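Local coordinates for alpha-Amylase (Thermotoga maritima, PDB 2B5D), which belongs to glycoside hydrolase family 57, enzymes built on a parallel beta/alpha barrel-like domain, at residues 9-14 / 53-58; 142-147 / 163-168; 259-264 / 284-289. All coordinates share one frame; numbering follows the deposited sequence.

Interaction 1 of 3, residues 9-14 / 53-58; sequences LHAHLP and LTMSIT
Two neighbouring parallel strands of the central sheet, 3-11 and 53-57, pair through Leu9 with Met55, His10 with Ser56 and Ala11 with Ile57. Leu9 N gives to Thr54 O, and Leu9 O receives Ser56 N at 3.0 Å. Further along, Ala11 N is shared between Ser56 OG at 3.0 Å and a longer bond to Ser56 O, which it meets 45° out of the carbonyl plane. The same Ser56 OG is hydrogen-bonded at 2.7 Å to His10 ND1, at the ring edge, and either could be the donor; His10 NE2 is bonded to His146. With chi1 67°, the hydroxyl sits between its own backbone N and carbonyl carbon, where a small serine can serve both partners. The strands are linked through helix 27-47, a beta-alpha-beta crossover, presumably right-handed as is usual. The face carrying Leu9, Ala11, Met55 and Ile57 is apolar, and Leu9 meets Leu41 of that helix. There Leu9 crosses Leu53 at about a right angle, Leu9 CG 4.0 Å from Leu53 CD1, and Met55 bends at chi3 (-67°) to bring its CE within 4.0 Å of the small Ala11 CB. Thr58, the N-cap residue of helix 59-66, gives its N to Ala11 O at 3.2 Å.

Interaction 2 of 3, residues 142-147 / 163-168; sequences CNATHA and ITVGVK
Ala144 meets helix 156-174 with its methyl group: Ala144 CB lies 3.6 Å from Val165 CG1 and 3.7 Å from the backbone N of Gly166. Val165 presents that branch because CG1 stands anti to the backbone N (chi1 174°), beside the carbonyl carbon. Gly166 lets the backbones come together, with Cys142 O 3.6 Å from Gly166 CA; a side chain here would point at the loop and run into that carbonyl oxygen. At the other end of the contact Asn143 CB approaches Ile163 N at 4.3 Å, a looser touch. Small residues on both sides thus suit a place where a loop lies directly against a helix backbone.

The next shell fixes the loop's shape. Asn143 to His146 form a type I beta turn, closed by His146 N to Asn143 O at 3.2 Å. The amide of Asn143 reinforces it: Asn143 ND2 gives to Ala147 O at 2.6 Å, reaching a lone pair of that oxygen in the carbonyl plane, and the oxygen lies almost in the amide plane of Asn143. The helix adds a side-chain bond of its own, as Gln162 OE1 accepts from Thr145 N.

Phe457 of helix 443-458 packs on both Ala144 and Val165, and the side chain of Ile163 packs on Leu192, Tyr195 and Leu196 of helix 192-198. The loop is the strand-to-helix connection of a beta-alpha-beta unit, in which helix 156-174 links the parallel neighbours 137-142 and 180-182, with these two further helices packed around the contact.

Interaction 3 of 3, residues 259-264 / 284-289; sequences REFYRD and RINTGI
Asp264 reaches across to the backbone of Thr287 and Gly288 from the N-cap position of helix 265-268, so that one carboxylate joins a helix start to a second loop. Its CG is anti to the backbone N (chi1 -166°), which carries the two oxygens toward Thr287 and Gly288. Asp264 OD1 accepts Thr287 N at 2.8 Å, met from 42° above the carboxylate plane, and also the hydroxyl of Thr287, in a bond modelled so short that its exact length is doubtful. Asp264 OD2 takes Gly288 N at 3.0 Å on its syn lone pair, with a nearly straight N-H. The cap itself is OD1 accepting Gly266 N. An aspartate suits this place because its short chain holds two acceptors close to several N-H groups, and those donors would be expected to stabilise its negative charge.

Thr287 is held in turn: chi1 60° puts OG1 between its own N and carbonyl carbon, from where it also accepts Ile289 N, an ST turn. Gly288 has a positive phi, where a beta carbon would press on the carbonyl oxygen before it. Asn286 crosses Phe261 at about a right angle, its amide plane nearly perpendicular to the ring, which itself meets His355 edge-to-face. Arg259 turns its guanidinium to Tyr106 OH and to a cation-pi contact with Phe358. On the aspartate side of the asparagine amide, Asn286 ND2 lies 3.1 Å from Asp264 CB.

In the fold
From the N terminus, interaction 1 comes first: strand 3-11 runs out to residues 9-14, and the chain returns through helix 27-47 to pair at 53-58. Interaction 2 then closes a short loop, from 142-147 after strand 137-142 to 163-168 on helix 156-174. Interaction 3 joins 259-264 to 284-289 across helices 265-268 and 271-274. The three follow one another in series, neither nested nor crossed. Interactions 1 and 2 touch, His10 NE2 lying 3.0 Å from His146 NE2, a probable hydrogen bond that links the sheet to the loop. Interaction 3 stands apart, its centre about 34 Å from that of interaction 2, across the chain's centre.

Interaction 1 of 3, residues 9-14 / 53-58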
ATOM      1  N   LEU A   9      37.416   7.795  -4.411  1.00 48.20           N
ATOM      2  CA  LEU A   9      36.276   6.885  -4.398  1.00 48.02           C
ATOM      3  C   LEU A   9      35.672   6.724  -3.022  1.00 47.77           C
ATOM      4  O   LEU A   9      36.356   6.278  -2.060  1.00 46.82           O
ATOM      5  CB  LEU A   9      36.719   5.484  -4.846  1.00 49.65           C
ATOM      6  CG  LEU A   9      37.286   5.329  -6.259  1.00 52.38           C
ATOM      7  CD1 LEU A   9      37.549   3.846  -6.575  1.00 51.90           C
ATOM      8  CD2 LEU A   9      36.406   5.991  -7.302  1.00 50.28           C
ATOM      9  N   HIS A  10      34.379   7.030  -2.944  1.00 46.96           N
ATOM     10  CA  HIS A  10      33.583   6.788  -1.747  1.00 47.17           C
ATOM     11  C   HIS A  10      32.879   5.397  -1.784  1.00 47.51           C
ATOM     12  O   HIS A  10      31.928   5.167  -2.584  1.00 46.97           O
ATOM     13  CB  HIS A  10      32.536   7.898  -1.591  1.00 46.71           C
ATOM     14  CG  HIS A  10      31.676   7.746  -0.385  1.00 46.52           C
ATOM     15  ND1 HIS A  10      32.190   7.447   0.863  1.00 47.65           N
ATOM     16  CD2 HIS A  10      30.340   7.904  -0.215  1.00 47.54           C
ATOM     17  CE1 HIS A  10      31.202   7.396   1.737  1.00 47.67           C
ATOM     18  NE2 HIS A  10      30.073   7.699   1.115  1.00 48.23           N
ATOM     19  N   ALA A  11      33.370   4.494  -0.936  1.00 46.88           N
ATOM     20  CA  ALA A  11      32.874   3.111  -0.795  1.00 46.91           C
ATOM     21  C   ALA A  11      32.074   2.952   0.496  1.00 47.37           C
ATOM     22  O   ALA A  11      32.615   2.871   1.624  1.00 47.13           O
ATOM     23  CB  ALA A  11      34.030   2.083  -0.848  1.00 44.33           C
ATOM     24  N   HIS A  12      30.765   2.957   0.324  1.00 48.19           N
ATOM     25  CA  HIS A  12      29.853   2.853   1.439  1.00 47.88           C
ATOM     26  C   HIS A  12      28.657   1.962   1.116  1.00 48.52           C
ATOM     27  O   HIS A  12      28.125   2.019   0.006  1.00 50.06           O
ATOM     28  CB  HIS A  12      29.323   4.243   1.784  1.00 46.90           C
ATOM     29  CG  HIS A  12      28.310   4.225   2.882  1.00 46.08           C
ATOM     30  ND1 HIS A  12      26.996   4.599   2.698  1.00 45.26           N
ATOM     31  CD2 HIS A  12      28.410   3.823   4.174  1.00 42.53           C
ATOM     32  CE1 HIS A  12      26.341   4.476   3.842  1.00 41.89           C
ATOM     33  NE2 HIS A  12      27.181   4.019   4.755  1.00 43.40           N
ATOM     34  N   LEU A  13      28.242   1.149   2.080  1.00 48.67           N
ATOM     35  CA  LEU A  13      26.908   0.558   2.112  1.00 48.73           C
ATOM     36  C   LEU A  13      26.367   0.643   3.523  1.00 48.43           C
ATOM     37  O   LEU A  13      27.156   0.561   4.487  1.00 47.19           O
ATOM     38  CB  LEU A  13      26.917  -0.892   1.605  1.00 50.06           C
ATOM     39  CG  LEU A  13      27.175  -1.033   0.085  1.00 52.25           C
ATOM     40  CD1 LEU A  13      27.518  -2.461  -0.343  1.00 53.36           C
ATOM     41  CD2 LEU A  13      25.962  -0.478  -0.682  1.00 52.44           C
ATOM     42  N   PRO A  14      25.036   0.854   3.654  1.00 48.52           N
ATOM     43  CA  PRO A  14      24.374   0.814   4.966  1.00 48.81           C
ATOM     44  C   PRO A  14      24.591  -0.555   5.665  1.00 49.77           C
ATOM     45  O   PRO A  14      24.884  -1.583   5.007  1.00 49.49           O
ATOM     46  CB  PRO A  14      22.907   1.035   4.653  1.00 49.42           C
ATOM     47  CG  PRO A  14      22.771   0.870   3.070  1.00 48.99           C
ATOM     48  CD  PRO A  14      24.110   1.118   2.522  1.00 48.34           C
ATOM     49  N   LEU A  53      45.658   6.498  -5.330  1.00 53.27           N
ATOM     50  CA  LEU A  53      44.209   6.601  -5.146  1.00 52.27           C
ATOM     51  C   LEU A  53      43.868   6.722  -3.675  1.00 51.91           C
ATOM     52  O   LEU A  53      44.464   6.052  -2.819  1.00 51.85           O
ATOM     53  CB  LEU A  53      43.500   5.382  -5.776  1.00 52.28           C
ATOM     54  CG  LEU A  53      42.000   5.175  -5.555  1.00 51.82           C
ATOM     55  CD1 LEU A  53      41.203   6.112  -6.419  1.00 48.55           C
ATOM     56  CD2 LEU A  53      41.549   3.690  -5.732  1.00 50.99           C
ATOM     57  N   THR A  54      42.927   7.613  -3.401  1.00 51.55           N
ATOM     58  CA  THR A  54      42.333   7.776  -2.096  1.00 50.85           C
ATOM     59  C   THR A  54      40.892   7.271  -2.077  1.00 51.16           C
ATOM     60  O   THR A  54      40.131   7.497  -3.001  1.00 51.37           O
ATOM     61  CB  THR A  54      42.370   9.262  -1.671  1.00 51.41           C
ATOM     62  OG1 THR A  54      43.647   9.824  -2.036  1.00 52.91           O
ATOM     63  CG2 THR A  54      42.149   9.415  -0.175  1.00 47.18           C
ATOM     64  N   MET A  55      40.514   6.580  -1.013  1.00 50.95           N
ATOM     65  CA  MET A  55      39.148   6.088  -0.898  1.00 51.69           C
ATOM     66  C   MET A  55      38.714   6.035   0.565  1.00 50.04           C
ATOM     67  O   MET A  55      39.521   5.980   1.449  1.00 50.15           O
ATOM     68  CB  MET A  55      38.990   4.699  -1.567  1.00 50.59           C
ATOM     69  CG  MET A  55      39.754   3.604  -0.888  1.00 52.25           C
ATOM     70  SD  MET A  55      39.659   1.994  -1.696  1.00 55.73           S
ATOM     71  CE  MET A  55      37.926   1.521  -1.485  1.00 55.32           C
ATOM     72  N   SER A  56      37.414   6.110   0.774  1.00 49.64           N
ATOM     73  CA  SER A  56      36.776   5.804   2.040  1.00 48.44           C
ATOM     74  C   SER A  56      36.363   4.354   1.989  1.00 48.52           C
ATOM     75  O   SER A  56      36.010   3.828   0.913  1.00 47.49           O
ATOM     76  CB  SER A  56      35.514   6.662   2.198  1.00 48.22           C
ATOM     77  OG  SER A  56      34.537   6.273   1.243  1.00 47.15           O
ATOM     78  N   ILE A  57      36.455   3.689   3.139  1.00 48.15           N
ATOM     79  CA  ILE A  57      35.724   2.463   3.388  1.00 46.85           C
ATOM     80  C   ILE A  57      35.025   2.735   4.697  1.00 47.73           C
ATOM     81  O   ILE A  57      35.680   2.805   5.757  1.00 47.37           O
ATOM     82  CB  ILE A  57      36.634   1.236   3.457  1.00 47.05           C
ATOM     83  CG1 ILE A  57      37.513   1.199   2.197  1.00 47.89           C
ATOM     84  CG2 ILE A  57      35.774  -0.046   3.577  1.00 42.86           C
ATOM     85  CD1 ILE A  57      38.434   0.008   2.102  1.00 47.66           C
ATOM     86  N   THR A  58      33.705   2.948   4.622  1.00 47.01           N
ATOM     87  CA  THR A  58      32.971   3.453   5.784  1.00 46.52           C
ATOM     88  C   THR A  58      32.921   2.373   6.858  1.00 46.65           C
ATOM     89  O   THR A  58      33.175   1.188   6.559  1.00 47.03           O
ATOM     90  CB  THR A  58      31.604   3.962   5.408  1.00 46.10           C
ATOM     91  OG1 THR A  58      30.797   2.841   5.017  1.00 49.51           O
ATOM     92  CG2 THR A  58      31.737   4.971   4.245  1.00 43.34           C
TER

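Interaction 2 of 3, residues 142-147 / 163-168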
ATOM      1  N   CYS A 142      35.016   7.318   7.916  1.00 43.58           N
ATOM      2  CA  CYS A 142      33.813   8.106   7.770  1.00 43.00           C
ATOM      3  C   CYS A 142      33.143   8.153   9.134  1.00 42.12           C
ATOM      4  O   CYS A 142      33.474   7.363   9.981  1.00 41.75           O
ATOM      5  CB  CYS A 142      32.916   7.427   6.683  1.00 42.73           C
ATOM      6  SG  CYS A 142      31.402   8.308   6.381  1.00 45.41           S
ATOM      7  N   ASN A 143      32.207   9.065   9.386  1.00 41.72           N
ATOM      8  CA  ASN A 143      31.500   8.974  10.653  1.00 41.40           C
ATOM      9  C   ASN A 143      30.791   7.608  10.825  1.00 43.23           C
ATOM     10  O   ASN A 143      30.547   6.899   9.807  1.00 45.18           O
ATOM     11  CB  ASN A 143      30.576  10.172  10.930  1.00 42.39           C
ATOM     12  CG  ASN A 143      29.765  10.632   9.729  1.00 42.57           C
ATOM     13  OD1 ASN A 143      30.299  10.992   8.689  1.00 43.79           O
ATOM     14  ND2 ASN A 143      28.476  10.751   9.925  1.00 46.68           N
ATOM     15  N   ALA A 144      30.469   7.203  12.069  1.00 41.76           N
ATOM     16  CA  ALA A 144      30.337   5.751  12.373  1.00 41.80           C
ATOM     17  C   ALA A 144      29.207   5.138  11.535  1.00 41.45           C
ATOM     18  O   ALA A 144      29.251   3.975  11.129  1.00 39.84           O
ATOM     19  CB  ALA A 144      30.031   5.528  13.871  1.00 42.60           C
ATOM     20  N   THR A 145      28.183   5.939  11.308  1.00 41.13           N
ATOM     21  CA  THR A 145      27.008   5.396  10.716  1.00 43.03           C
ATOM     22  C   THR A 145      26.600   6.147   9.435  1.00 43.80           C
ATOM     23  O   THR A 145      25.515   5.904   8.929  1.00 45.25           O
ATOM     24  CB  THR A 145      25.957   5.269  11.838  1.00 41.74           C
ATOM     25  OG1 THR A 145      25.607   3.895  11.997  1.00 46.83           O
ATOM     26  CG2 THR A 145      24.809   6.146  11.743  1.00 37.79           C
ATOM     27  N   HIS A 146      27.461   7.066   8.949  1.00 42.65           N
ATOM     28  CA  HIS A 146      27.214   7.847   7.728  1.00 42.33           C
ATOM     29  C   HIS A 146      25.969   8.685   7.972  1.00 42.32           C
ATOM     30  O   HIS A 146      25.138   8.900   7.074  1.00 40.57           O
ATOM     31  CB  HIS A 146      27.054   6.910   6.531  1.00 42.01           C
ATOM     32  CG  HIS A 146      27.296   7.536   5.189  1.00 44.36           C
ATOM     33  ND1 HIS A 146      26.288   8.148   4.458  1.00 46.26           N
ATOM     34  CD2 HIS A 146      28.401   7.557   4.400  1.00 40.20           C
ATOM     35  CE1 HIS A 146      26.783   8.566   3.306  1.00 46.87           C
ATOM     36  NE2 HIS A 146      28.059   8.210   3.241  1.00 45.89           N
ATOM     37  N   ALA A 147      25.816   9.128   9.211  1.00 40.74           N
ATOM     38  CA  ALA A 147      24.805  10.127   9.509  1.00 40.91           C
ATOM     39  C   ALA A 147      25.194  11.470   8.894  1.00 41.35           C
ATOM     40  O   ALA A 147      26.372  11.805   8.796  1.00 42.28           O
ATOM     41  CB  ALA A 147      24.617  10.275  11.075  1.00 40.31           C
ATOM     42  N   ILE A 163      31.888  10.627  15.035  1.00 42.74           N
ATOM     43  CA  ILE A 163      33.317  10.684  14.572  1.00 42.26           C
ATOM     44  C   ILE A 163      34.231   9.694  15.264  1.00 42.55           C
ATOM     45  O   ILE A 163      34.959   8.923  14.580  1.00 42.17           O
ATOM     46  CB  ILE A 163      33.913  12.125  14.756  1.00 43.18           C
ATOM     47  CG1 ILE A 163      33.221  13.090  13.773  1.00 43.59           C
ATOM     48  CG2 ILE A 163      35.427  12.117  14.564  1.00 41.88           C
ATOM     49  CD1 ILE A 163      32.984  14.444  14.337  1.00 47.41           C
ATOM     50  N   THR A 164      34.230   9.719  16.625  1.00 41.67           N
ATOM     51  CA  THR A 164      35.131   8.854  17.379  1.00 41.04           C
ATOM     52  C   THR A 164      34.928   7.407  17.142  1.00 41.41           C
ATOM     53  O   THR A 164      35.905   6.623  17.079  1.00 42.02           O
ATOM     54  CB  THR A 164      34.995   9.083  18.946  1.00 43.16           C
ATOM     55  OG1 THR A 164      35.309  10.444  19.247  1.00 41.31           O
ATOM     56  CG2 THR A 164      35.900   8.193  19.689  1.00 39.21           C
ATOM     57  N   VAL A 165      33.652   7.000  17.078  1.00 42.84           N
ATOM     58  CA  VAL A 165      33.355   5.606  16.811  1.00 42.65           C
ATOM     59  C   VAL A 165      33.882   5.142  15.448  1.00 43.26           C
ATOM     60  O   VAL A 165      34.507   4.076  15.358  1.00 43.63           O
ATOM     61  CB  VAL A 165      31.870   5.249  17.108  1.00 44.28           C
ATOM     62  CG1 VAL A 165      31.546   3.797  16.687  1.00 40.26           C
ATOM     63  CG2 VAL A 165      31.588   5.415  18.632  1.00 43.74           C
ATOM     64  N   GLY A 166      33.699   5.968  14.412  1.00 43.96           N
ATOM     65  CA  GLY A 166      34.316   5.699  13.118  1.00 44.11           C
ATOM     66  C   GLY A 166      35.822   5.554  13.182  1.00 45.82           C
ATOM     67  O   GLY A 166      36.400   4.601  12.616  1.00 43.65           O
ATOM     68  N   VAL A 167      36.464   6.522  13.868  1.00 46.77           N
ATOM     69  CA  VAL A 167      37.931   6.550  13.990  1.00 47.21           C
ATOM     70  C   VAL A 167      38.440   5.275  14.648  1.00 48.31           C
ATOM     71  O   VAL A 167      39.316   4.590  14.098  1.00 48.25           O
ATOM     72  CB  VAL A 167      38.419   7.858  14.736  1.00 48.13           C
ATOM     73  CG1 VAL A 167      39.871   7.768  15.106  1.00 45.68           C
ATOM     74  CG2 VAL A 167      38.126   9.150  13.835  1.00 45.33           C
ATOM     75  N   LYS A 168      37.856   4.930  15.802  1.00 49.63           N
ATOM     76  CA  LYS A 168      38.218   3.699  16.512  1.00 50.57           C
ATOM     77  C   LYS A 168      37.914   2.459  15.702  1.00 50.75           C
ATOM     78  O   LYS A 168      38.731   1.503  15.674  1.00 52.31           O
ATOM     79  CB  LYS A 168      37.519   3.623  17.856  1.00 51.78           C
ATOM     80  CG  LYS A 168      38.075   4.565  18.917  1.00 55.13           C
ATOM     81  CD  LYS A 168      37.673   4.100  20.324  1.00 60.21           C
ATOM     82  CE  LYS A 168      37.762   5.252  21.362  1.00 62.88           C
ATOM     83  NZ  LYS A 168      38.980   6.127  21.181  1.00 61.83           N
TER

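Interaction 3 of 3, residues 259-264 / 284-289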
ATOM      1  N   ARG A 259      27.964  -1.966 -21.682  1.00 57.01           N
ATOM      2  CA  ARG A 259      27.036  -2.979 -21.203  1.00 57.67           C
ATOM      3  C   ARG A 259      25.819  -2.349 -20.531  1.00 59.30           C
ATOM      4  O   ARG A 259      25.950  -1.475 -19.653  1.00 59.97           O
ATOM      5  CB  ARG A 259      27.795  -3.921 -20.282  1.00 57.19           C
ATOM      6  CG  ARG A 259      27.127  -5.226 -19.912  1.00 56.36           C
ATOM      7  CD  ARG A 259      26.917  -5.140 -18.437  1.00 55.46           C
ATOM      8  NE  ARG A 259      27.369  -6.330 -17.764  1.00 55.58           N
ATOM      9  CZ  ARG A 259      27.443  -6.445 -16.444  1.00 58.05           C
ATOM     10  NH1 ARG A 259      27.861  -7.574 -15.895  1.00 60.63           N
ATOM     11  NH2 ARG A 259      27.098  -5.430 -15.672  1.00 56.90           N
ATOM     12  N   GLU A 260      24.641  -2.793 -20.970  1.00 60.64           N
ATOM     13  CA  GLU A 260      23.346  -2.344 -20.466  1.00 61.81           C
ATOM     14  C   GLU A 260      23.054  -2.955 -19.098  1.00 62.96           C
ATOM     15  O   GLU A 260      23.132  -4.171 -18.924  1.00 63.72           O
ATOM     16  CB  GLU A 260      22.258  -2.719 -21.467  1.00 61.81           C
ATOM     17  CG  GLU A 260      20.836  -2.481 -20.991  1.00 63.82           C
ATOM     18  CD  GLU A 260      20.540  -1.016 -20.749  1.00 66.05           C
ATOM     19  OE1 GLU A 260      20.250  -0.657 -19.592  1.00 66.63           O
ATOM     20  OE2 GLU A 260      20.615  -0.219 -21.714  1.00 66.48           O
ATOM     21  N   PHE A 261      22.713  -2.111 -18.126  1.00 64.28           N
ATOM     22  CA  PHE A 261      22.516  -2.565 -16.753  1.00 65.35           C
ATOM     23  C   PHE A 261      21.200  -3.328 -16.601  1.00 65.93           C
ATOM     24  O   PHE A 261      21.156  -4.390 -15.971  1.00 65.55           O
ATOM     25  CB  PHE A 261      22.580  -1.390 -15.774  1.00 65.48           C
ATOM     26  CG  PHE A 261      22.534  -1.806 -14.327  1.00 67.15           C
ATOM     27  CD1 PHE A 261      23.681  -2.232 -13.676  1.00 67.85           C
ATOM     28  CD2 PHE A 261      21.334  -1.775 -13.618  1.00 68.17           C
ATOM     29  CE1 PHE A 261      23.634  -2.629 -12.352  1.00 69.81           C
ATOM     30  CE2 PHE A 261      21.275  -2.167 -12.296  1.00 67.81           C
ATOM     31  CZ  PHE A 261      22.420  -2.590 -11.656  1.00 68.36           C
ATOM     32  N   TYR A 262      20.155  -2.792 -17.222  1.00 66.67           N
ATOM     33  CA  TYR A 262      18.779  -3.246 -17.034  1.00 67.78           C
ATOM     34  C   TYR A 262      18.314  -4.291 -18.042  1.00 67.90           C
ATOM     35  O   TYR A 262      17.144  -4.282 -18.468  1.00 68.21           O
ATOM     36  CB  TYR A 262      17.825  -2.042 -17.043  1.00 68.79           C
ATOM     37  CG  TYR A 262      18.096  -1.104 -15.909  1.00 69.85           C
ATOM     38  CD1 TYR A 262      18.650   0.155 -16.144  1.00 69.28           C
ATOM     39  CD2 TYR A 262      17.862  -1.508 -14.586  1.00 70.74           C
ATOM     40  CE1 TYR A 262      18.926   1.016 -15.089  1.00 72.94           C
ATOM     41  CE2 TYR A 262      18.133  -0.661 -13.520  1.00 72.74           C
ATOM     42  CZ  TYR A 262      18.659   0.604 -13.773  1.00 73.05           C
ATOM     43  OH  TYR A 262      18.922   1.454 -12.711  1.00 73.78           O
ATOM     44  N   ARG A 263      19.238  -5.165 -18.432  1.00 67.49           N
ATOM     45  CA  ARG A 263      18.915  -6.410 -19.111  1.00 67.25           C
ATOM     46  C   ARG A 263      19.737  -7.510 -18.502  1.00 67.49           C
ATOM     47  O   ARG A 263      20.968  -7.425 -18.413  1.00 67.54           O
ATOM     48  CB  ARG A 263      19.132  -6.330 -20.619  1.00 67.31           C
ATOM     49  CG  ARG A 263      18.040  -5.551 -21.333  1.00 66.93           C
ATOM     50  CD  ARG A 263      16.822  -6.413 -21.582  1.00 67.08           C
ATOM     51  NE  ARG A 263      16.506  -6.265 -22.989  1.00 68.15           N
ATOM     52  CZ  ARG A 263      16.535  -7.233 -23.890  1.00 68.85           C
ATOM     53  NH1 ARG A 263      16.277  -6.930 -25.160  1.00 72.10           N
ATOM     54  NH2 ARG A 263      16.799  -8.485 -23.542  1.00 66.44           N
ATOM     55  N   ASP A 264      19.038  -8.549 -18.074  1.00 67.46           N
ATOM     56  CA  ASP A 264      19.632  -9.579 -17.256  1.00 67.97           C
ATOM     57  C   ASP A 264      18.831 -10.843 -17.508  1.00 68.14           C
ATOM     58  O   ASP A 264      17.638 -10.769 -17.753  1.00 68.24           O
ATOM     59  CB  ASP A 264      19.579  -9.152 -15.773  1.00 67.01           C
ATOM     60  CG  ASP A 264      20.458 -10.000 -14.886  1.00 65.83           C
ATOM     61  OD1 ASP A 264      20.065 -11.145 -14.588  1.00 63.03           O
ATOM     62  OD2 ASP A 264      21.534  -9.516 -14.457  1.00 65.44           O
ATOM     63  N   ARG A 284      11.259 -12.232 -10.168  1.00 86.15           N
ATOM     64  CA  ARG A 284      12.402 -11.966 -11.053  1.00 83.99           C
ATOM     65  C   ARG A 284      13.284 -10.854 -10.488  1.00 82.58           C
ATOM     66  O   ARG A 284      12.787  -9.781 -10.111  1.00 82.80           O
ATOM     67  CB  ARG A 284      11.921 -11.530 -12.447  1.00 84.02           C
ATOM     68  CG  ARG A 284      10.907 -12.439 -13.127  1.00 83.59           C
ATOM     69  CD  ARG A 284      11.600 -13.578 -13.800  1.00 81.92           C
ATOM     70  NE  ARG A 284      10.840 -14.134 -14.915  1.00 81.22           N
ATOM     71  CZ  ARG A 284      11.376 -14.897 -15.861  1.00 81.03           C
ATOM     72  NH1 ARG A 284      12.671 -15.177 -15.835  1.00 81.35           N
ATOM     73  NH2 ARG A 284      10.625 -15.378 -16.839  1.00 81.46           N
ATOM     74  N   ILE A 285      14.587 -11.115 -10.434  1.00 80.46           N
ATOM     75  CA  ILE A 285      15.583 -10.126 -10.007  1.00 78.42           C
ATOM     76  C   ILE A 285      16.819 -10.264 -10.890  1.00 77.00           C
ATOM     77  O   ILE A 285      16.886 -11.184 -11.710  1.00 76.60           O
ATOM     78  CB  ILE A 285      16.012 -10.319  -8.523  1.00 78.59           C
ATOM     79  CG1 ILE A 285      16.663 -11.695  -8.322  1.00 77.46           C
ATOM     80  CG2 ILE A 285      14.838 -10.037  -7.553  1.00 78.17           C
ATOM     81  CD1 ILE A 285      17.371 -11.842  -7.005  1.00 77.61           C
ATOM     82  N   ASN A 286      17.786  -9.356 -10.706  1.00 75.27           N
ATOM     83  CA  ASN A 286      19.072  -9.387 -11.425  1.00 73.28           C
ATOM     84  C   ASN A 286      19.973 -10.508 -10.924  1.00 71.88           C
ATOM     85  O   ASN A 286      20.006 -10.814  -9.722  1.00 72.04           O
ATOM     86  CB  ASN A 286      19.799  -8.030 -11.348  1.00 73.15           C
ATOM     87  CG  ASN A 286      19.226  -6.984 -12.321  1.00 73.51           C
ATOM     88  OD1 ASN A 286      19.324  -5.783 -12.088  1.00 75.75           O
ATOM     89  ND2 ASN A 286      18.635  -7.440 -13.413  1.00 74.60           N
ATOM     90  N   THR A 287      20.688 -11.120 -11.865  1.00 70.25           N
ATOM     91  CA  THR A 287      21.575 -12.250 -11.587  1.00 68.26           C
ATOM     92  C   THR A 287      23.036 -11.818 -11.613  1.00 67.06           C
ATOM     93  O   THR A 287      23.884 -12.388 -10.918  1.00 66.04           O
ATOM     94  CB  THR A 287      21.377 -13.409 -12.622  1.00 68.23           C
ATOM     95  OG1 THR A 287      21.662 -12.936 -13.944  1.00 67.46           O
ATOM     96  CG2 THR A 287      19.957 -13.944 -12.601  1.00 67.39           C
ATOM     97  N   GLY A 288      23.335 -10.825 -12.447  1.00 66.30           N
ATOM     98  CA  GLY A 288      24.712 -10.387 -12.620  1.00 65.53           C
ATOM     99  C   GLY A 288      25.295 -10.805 -13.948  1.00 64.91           C
ATOM    100  O   GLY A 288      26.355 -10.329 -14.359  1.00 64.82           O
ATOM    101  N   ILE A 289      24.609 -11.717 -14.622  1.00 64.74           N
ATOM    102  CA  ILE A 289      24.985 -12.038 -15.986  1.00 63.84           C
ATOM    103  C   ILE A 289      24.029 -11.427 -17.009  1.00 62.97           C
ATOM    104  O   ILE A 289      22.835 -11.765 -17.076  1.00 62.53           O
ATOM    105  CB  ILE A 289      25.419 -13.548 -16.233  1.00 64.53           C
ATOM    106  CG1 ILE A 289      25.143 -13.980 -17.692  1.00 64.75           C
ATOM    107  CG2 ILE A 289      24.959 -14.539 -15.117  1.00 64.04           C
ATOM    108  CD1 ILE A 289      23.911 -14.705 -17.883  1.00 68.89           C
TER